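Local coordinates for putative uncharacterized protein (Lodderomyces elongisporus, PDB 4IVF) that probably acts as a glutathione transferase, a dimeric member of the GST superfamily that binds two glutathione molecules per subunit, at residues 52-66 with 73-85. Numbering follows the deposited sequence.
Sequences LNPNGRIPTINDPNF and LVLSQTGAILQYL. With GSH (glutathione), chain U; GSH (glutathione), chain T.
I61 lays its CD1 methyl against CG2 of I81 at 3.7 Å, the two side chains running antiparallel. The contact joins the last two strands and the last helix of the thioredoxin-like domain of the GST fold. Strands 60-63 and 73-76 form an antiparallel hairpin, and the helix from T78 packs on the face that carries I61 and D63. I61 and L75 are a hydrogen-bonded pair, as are D63 and L73. At the turn end of the hairpin, L73 CD2 sits over the F66 ring, a CH-pi contact 4.0 Å from its centroid. Y84 OH donates to D63 OD2 (2.6 Å) from above the carboxylate plane. OD2 lies in plane at the ring edge, with ring and carboxylate planes 84° apart. Y89 also bonds OD2.

The other end builds the glutathione site. A cis peptide precedes P59. I58 pairs with one glutathione through its backbone N and O. R57 NE donates to O31 of this molecule and NH2 to OE1 of the other. T78 OG1 lies between its backbone N and carbonyl carbon (chi1 63°), which puts CG2 tightly on P59 CG. T78 grips the first glutathione's gamma-glutamyl carboxylate twice: its backbone N donates to O11, and its OG1 to O12 at 2.8 Å.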
loop_
_atom_site.group_PDB
_atom_site.type_symbol
_atom_site.label_atom_id
_atom_site.label_comp_id
_atom_site.label_asym_id
_atom_site.label_seq_id
_atom_site.Cartn_x
_atom_site.Cartn_y
_atom_site.Cartn_z
ATOM N N LEU F 52 5.597 1.283 -19.710
ATOM C CA LEU F 52 5.515 2.431 -18.810
ATOM C C LEU F 52 5.274 1.958 -17.392
ATOM O O LEU F 52 5.848 2.473 -16.442
ATOM C CB LEU F 52 4.382 3.359 -19.231
ATOM C CG LEU F 52 4.581 4.053 -20.573
ATOM C CD1 LEU F 52 3.330 4.858 -20.953
ATOM C CD2 LEU F 52 5.814 4.937 -20.502
ATOM N N ASN F 53 4.415 0.958 -17.270
ATOM C CA ASN F 53 4.051 0.395 -15.993
ATOM C C ASN F 53 4.008 -1.123 -16.059
ATOM O O ASN F 53 3.009 -1.698 -16.485
ATOM C CB ASN F 53 2.691 0.938 -15.554
ATOM C CG ASN F 53 2.190 0.286 -14.279
ATOM O OD1 ASN F 53 2.948 -0.380 -13.567
ATOM N ND2 ASN F 53 0.910 0.475 -13.985
ATOM N N PRO F 54 5.082 -1.774 -15.593
ATOM C CA PRO F 54 5.272 -3.230 -15.621
ATOM C C PRO F 54 4.086 -3.997 -15.040
ATOM O O PRO F 54 3.804 -5.114 -15.466
ATOM C CB PRO F 54 6.498 -3.438 -14.726
ATOM C CG PRO F 54 7.204 -2.136 -14.736
ATOM C CD PRO F 54 6.138 -1.099 -14.818
ATOM N N ASN F 55 3.406 -3.409 -14.065
ATOM C CA ASN F 55 2.265 -4.067 -13.432
ATOM C C ASN F 55 1.032 -4.165 -14.352
ATOM O O ASN F 55 0.161 -5.004 -14.146
ATOM C CB ASN F 55 1.907 -3.351 -12.120
ATOM C CG ASN F 55 0.943 -4.143 -11.261
ATOM O OD1 ASN F 55 0.948 -5.372 -11.266
ATOM N ND2 ASN F 55 0.113 -3.436 -10.509
ATOM N N GLY F 56 0.969 -3.306 -15.361
ATOM C CA GLY F 56 -0.120 -3.335 -16.321
ATOM C C GLY F 56 -1.484 -3.039 -15.728
ATOM O O GLY F 56 -2.460 -3.739 -16.013
ATOM N N ARG F 57 -1.545 -2.003 -14.893
ATOM C CA ARG F 57 -2.801 -1.537 -14.316
ATOM C C ARG F 57 -2.846 -0.015 -14.290
ATOM O O ARG F 57 -1.817 0.643 -14.351
ATOM C CB ARG F 57 -2.974 -2.072 -12.896
ATOM C CG ARG F 57 -2.860 -3.582 -12.778
ATOM C CD ARG F 57 -3.157 -4.010 -11.363
ATOM N NE ARG F 57 -4.500 -4.552 -11.225
ATOM C CZ ARG F 57 -4.970 -5.107 -10.114
ATOM N NH1 ARG F 57 -4.204 -5.187 -9.028
ATOM N NH2 ARG F 57 -6.213 -5.574 -10.093
ATOM N N ILE F 58 -4.045 0.545 -14.212
ATOM C CA ILE F 58 -4.188 1.979 -14.054
ATOM C C ILE F 58 -4.459 2.214 -12.569
ATOM O O ILE F 58 -4.872 1.288 -11.873
ATOM C CB ILE F 58 -5.325 2.539 -14.967
ATOM C CG1 ILE F 58 -6.669 1.882 -14.630
ATOM C CG2 ILE F 58 -4.944 2.396 -16.477
ATOM C CD1 ILE F 58 -7.529 2.686 -13.655
ATOM N N PRO F 59 -4.236 3.442 -12.073
ATOM C CA PRO F 59 -3.767 4.599 -12.831
ATOM C C PRO F 59 -2.254 4.704 -12.872
ATOM O O PRO F 59 -1.534 4.047 -12.116
ATOM C CB PRO F 59 -4.349 5.768 -12.040
ATOM C CG PRO F 59 -4.283 5.296 -10.638
ATOM C CD PRO F 59 -4.612 3.826 -10.695
ATOM N N THR F 60 -1.792 5.550 -13.779
ATOM C CA THR F 60 -0.394 5.839 -13.946
ATOM C C THR F 60 -0.376 7.288 -14.392
ATOM O O THR F 60 -1.261 7.714 -15.140
ATOM C CB THR F 60 0.228 4.938 -15.049
ATOM O OG1 THR F 60 0.268 3.582 -14.587
ATOM C CG2 THR F 60 1.647 5.377 -15.378
ATOM N N ILE F 61 0.603 8.057 -13.928
ATOM C CA ILE F 61 0.740 9.432 -14.399
ATOM C C ILE F 61 2.067 9.659 -15.113
ATOM O O ILE F 61 3.015 8.898 -14.941
ATOM C CB ILE F 61 0.600 10.470 -13.256
ATOM C CG1 ILE F 61 1.737 10.306 -12.252
ATOM C CG2 ILE F 61 -0.768 10.343 -12.567
ATOM C CD1 ILE F 61 1.818 11.423 -11.255
ATOM N N ASN F 62 2.109 10.700 -15.937
ATOM C CA ASN F 62 3.361 11.219 -16.467
ATOM C C ASN F 62 3.376 12.708 -16.219
ATOM O O ASN F 62 2.540 13.452 -16.755
ATOM C CB ASN F 62 3.537 10.935 -17.968
ATOM C CG ASN F 62 4.903 11.388 -18.506
ATOM O OD1 ASN F 62 5.499 12.346 -18.019
ATOM N ND2 ASN F 62 5.393 10.696 -19.527
ATOM N N ASP F 63 4.336 13.131 -15.402
ATOM C CA ASP F 63 4.520 14.535 -15.094
ATOM C C ASP F 63 5.669 15.085 -15.909
ATOM O O ASP F 63 6.829 14.834 -15.594
ATOM C CB ASP F 63 4.814 14.730 -13.602
ATOM C CG ASP F 63 4.620 16.170 -13.160
ATOM O OD1 ASP F 63 4.539 17.048 -14.044
ATOM O OD2 ASP F 63 4.549 16.426 -11.938
ATOM N N PRO F 64 5.354 15.870 -16.947
ATOM C CA PRO F 64 6.412 16.471 -17.774
ATOM C C PRO F 64 7.118 17.600 -17.026
ATOM O O PRO F 64 8.143 18.111 -17.483
ATOM C CB PRO F 64 5.647 17.011 -18.986
ATOM C CG PRO F 64 4.259 17.290 -18.464
ATOM C CD PRO F 64 4.001 16.309 -17.337
ATOM N N ASN F 65 6.568 17.977 -15.874
ATOM C CA ASN F 65 7.154 19.032 -15.059
ATOM C C ASN F 65 8.340 18.542 -14.222
ATOM O O ASN F 65 9.125 19.347 -13.744
ATOM C CB ASN F 65 6.092 19.697 -14.167
ATOM C CG ASN F 65 4.989 20.396 -14.974
ATOM O OD1 ASN F 65 5.234 21.395 -15.652
ATOM N ND2 ASN F 65 3.772 19.874 -14.889
ATOM N N PHE F 66 8.468 17.228 -14.051
ATOM C CA PHE F 66 9.610 16.665 -13.325
ATOM C C PHE F 66 10.878 16.782 -14.164
ATOM O O PHE F 66 11.031 16.088 -15.167
ATOM C CB PHE F 66 9.370 15.201 -12.938
ATOM C CG PHE F 66 10.310 14.692 -11.866
ATOM C CD1 PHE F 66 11.513 14.094 -12.201
ATOM C CD2 PHE F 66 9.988 14.827 -10.521
ATOM C CE1 PHE F 66 12.381 13.633 -11.222
ATOM C CE2 PHE F 66 10.849 14.370 -9.533
ATOM C CZ PHE F 66 12.055 13.779 -9.886
ATOM N N LEU F 73 8.423 12.353 -15.493
ATOM C CA LEU F 73 8.365 11.263 -14.538
ATOM C C LEU F 73 7.129 10.400 -14.757
ATOM O O LEU F 73 6.009 10.896 -14.810
ATOM C CB LEU F 73 8.379 11.806 -13.107
ATOM C CG LEU F 73 8.424 10.763 -11.997
ATOM C CD1 LEU F 73 9.673 9.908 -12.136
ATOM C CD2 LEU F 73 8.367 11.459 -10.621
ATOM N N VAL F 74 7.348 9.102 -14.893
ATOM C CA VAL F 74 6.261 8.157 -15.024
ATOM C C VAL F 74 6.137 7.423 -13.701
ATOM O O VAL F 74 7.115 6.869 -13.196
ATOM C CB VAL F 74 6.521 7.154 -16.159
ATOM C CG1 VAL F 74 5.378 6.170 -16.255
ATOM C CG2 VAL F 74 6.708 7.887 -17.484
ATOM N N LEU F 75 4.936 7.420 -13.143
ATOM C CA LEU F 75 4.720 6.901 -11.801
ATOM C C LEU F 75 3.404 6.141 -11.708
ATOM O O LEU F 75 2.356 6.632 -12.134
ATOM C CB LEU F 75 4.699 8.061 -10.810
ATOM C CG LEU F 75 4.930 7.774 -9.333
ATOM C CD1 LEU F 75 6.207 6.968 -9.148
ATOM C CD2 LEU F 75 5.044 9.098 -8.604
ATOM N N SER F 76 3.469 4.941 -11.140
ATOM C CA SER F 76 2.289 4.126 -10.903
ATOM C C SER F 76 2.088 3.863 -9.409
ATOM O O SER F 76 2.936 4.247 -8.597
ATOM C CB SER F 76 2.393 2.816 -11.673
ATOM O OG SER F 76 2.319 3.085 -13.057
ATOM N N GLN F 77 0.983 3.189 -9.090
ATOM C CA GLN F 77 0.482 2.937 -7.723
ATOM C C GLN F 77 -0.135 4.178 -7.103
ATOM O O GLN F 77 0.573 5.133 -6.805
ATOM C CB GLN F 77 1.565 2.385 -6.791
ATOM C CG GLN F 77 2.004 0.990 -7.108
ATOM C CD GLN F 77 0.898 -0.001 -6.891
ATOM O OE1 GLN F 77 0.064 0.166 -5.996
ATOM N NE2 GLN F 77 0.865 -1.035 -7.715
ATOM N N THR F 78 -1.452 4.152 -6.893
ATOM C CA THR F 78 -2.160 5.299 -6.311
ATOM C C THR F 78 -1.489 5.840 -5.056
ATOM O O THR F 78 -1.454 7.049 -4.846
ATOM C CB THR F 78 -3.652 4.999 -5.984
ATOM O OG1 THR F 78 -3.739 3.966 -5.001
ATOM C CG2 THR F 78 -4.410 4.580 -7.222
ATOM N N GLY F 79 -0.933 4.947 -4.243
ATOM C CA GLY F 79 -0.269 5.355 -3.016
ATOM C C GLY F 79 0.977 6.189 -3.267
ATOM O O GLY F 79 1.234 7.188 -2.581
ATOM N N ALA F 80 1.766 5.776 -4.250
ATOM C CA ALA F 80 2.970 6.518 -4.599
ATOM C C ALA F 80 2.599 7.816 -5.313
ATOM O O ALA F 80 3.207 8.861 -5.080
ATOM C CB ALA F 80 3.906 5.655 -5.495
ATOM N N ILE F 81 1.602 7.736 -6.190
ATOM C CA ILE F 81 1.179 8.892 -6.973
ATOM C C ILE F 81 0.634 9.973 -6.060
ATOM O O ILE F 81 0.931 11.157 -6.239
ATOM C CB ILE F 81 0.094 8.521 -8.006
ATOM C CG1 ILE F 81 0.606 7.442 -8.956
ATOM C CG2 ILE F 81 -0.368 9.769 -8.776
ATOM C CD1 ILE F 81 -0.438 6.997 -9.976
ATOM N N LEU F 82 -0.167 9.567 -5.080
ATOM C CA LEU F 82 -0.717 10.522 -4.113
ATOM C C LEU F 82 0.385 11.218 -3.331
ATOM O O LEU F 82 0.392 12.440 -3.240
ATOM C CB LEU F 82 -1.731 9.857 -3.172
ATOM C CG LEU F 82 -3.047 9.549 -3.896
ATOM C CD1 LEU F 82 -3.967 8.608 -3.115
ATOM C CD2 LEU F 82 -3.761 10.835 -4.292
ATOM N N GLN F 83 1.321 10.433 -2.798
ATOM C CA GLN F 83 2.443 10.954 -2.015
ATOM C C GLN F 83 3.263 11.924 -2.862
ATOM O O GLN F 83 3.655 13.002 -2.398
ATOM C CB GLN F 83 3.311 9.792 -1.497
ATOM C CG GLN F 83 4.208 10.102 -0.315
ATOM C CD GLN F 83 3.492 10.790 0.861
ATOM O OE1 GLN F 83 2.458 10.321 1.348
ATOM N NE2 GLN F 83 4.058 11.904 1.323
ATOM N N TYR F 84 3.500 11.541 -4.115
ATOM C CA TYR F 84 4.232 12.382 -5.055
ATOM C C TYR F 84 3.565 13.742 -5.277
ATOM O O TYR F 84 4.221 14.772 -5.178
ATOM C CB TYR F 84 4.440 11.679 -6.412
ATOM C CG TYR F 84 4.966 12.648 -7.459
ATOM C CD1 TYR F 84 6.300 13.051 -7.457
ATOM C CD2 TYR F 84 4.112 13.203 -8.405
ATOM C CE1 TYR F 84 6.766 13.976 -8.385
ATOM C CE2 TYR F 84 4.567 14.121 -9.328
ATOM C CZ TYR F 84 5.890 14.499 -9.322
ATOM O OH TYR F 84 6.323 15.412 -10.259
ATOM N N LEU F 85 2.274 13.735 -5.601
ATOM C CA LEU F 85 1.519 14.970 -5.834
ATOM C C LEU F 85 1.479 15.885 -4.604
ATOM O O LEU F 85 1.553 17.118 -4.714
ATOM C CB LEU F 85 0.090 14.647 -6.287
ATOM C CG LEU F 85 -0.040 13.950 -7.648
ATOM C CD1 LEU F 85 -1.468 13.416 -7.863
ATOM C CD2 LEU F 85 0.385 14.871 -8.797
HETATM N N1 GSH U . -2.432 -1.130 -6.239
HETATM C CA1 GSH U . -2.940 -0.435 -7.386
HETATM C C1 GSH U . -3.104 0.992 -7.090
HETATM O O11 GSH U . -2.841 1.856 -7.955
HETATM O O12 GSH U . -3.522 1.369 -5.972
HETATM C CB1 GSH U . -4.270 -1.043 -7.818
HETATM C CG1 GSH U . -4.556 -0.601 -9.198
HETATM C CD1 GSH U . -5.754 -1.297 -9.827
HETATM O OE1 GSH U . -6.394 -2.192 -9.257
HETATM N N2 GSH U . -6.180 -0.876 -11.209
HETATM C CA2 GSH U . -7.304 -1.541 -11.829
HETATM C C2 GSH U . -6.836 -2.126 -13.143
HETATM O O2 GSH U . -6.080 -1.471 -13.868
HETATM C CB2 GSH U . -8.366 -0.565 -12.062
HETATM S SG2 GSH U . -8.886 0.146 -10.526
HETATM N N3 GSH U . -7.276 -3.454 -13.557
HETATM C CA3 GSH U . -6.819 -3.981 -14.829
HETATM C C3 GSH U . -6.239 -5.333 -14.695
HETATM O O31 GSH U . -5.785 -5.748 -13.605
HETATM O O32 GSH U . -6.199 -6.078 -15.710
HETATM N N1 GSH T . -7.294 -8.177 -12.091
HETATM C CA1 GSH T . -8.565 -7.991 -11.434
HETATM C C1 GSH T . -9.115 -9.292 -11.031
HETATM O O11 GSH T . -8.432 -10.331 -11.183
HETATM O O12 GSH T . -10.252 -9.371 -10.520
HETATM C CB1 GSH T . -9.539 -7.187 -12.302
HETATM C CG1 GSH T . -10.436 -6.358 -11.457
HETATM C CD1 GSH T . -9.717 -5.178 -10.803
HETATM O OE1 GSH T . -8.669 -4.712 -11.277
HETATM N N2 GSH T . -10.274 -4.541 -9.552
HETATM C CA2 GSH T . -9.576 -3.424 -8.935
HETATM C C2 GSH T . -8.983 -3.862 -7.625
HETATM O O2 GSH T . -9.540 -4.729 -6.966
HETATM C CB2 GSH T . -10.516 -2.339 -8.659
HETATM S SG2 GSH T . -11.379 -1.877 -10.120
HETATM N N3 GSH T . -7.764 -3.257 -7.118
HETATM C CA3 GSH T . -7.239 -3.710 -5.846
HETATM C C3 GSH T . -6.579 -2.599 -5.132
HETATM O O31 GSH T . -6.939 -1.408 -5.306
HETATM O O32 GSH T . -5.630 -2.867 -4.345
HETATM O O HOH W 1 5.295 3.148 -13.561
HETATM O O HOH W 2 -1.494 1.951 -10.482
#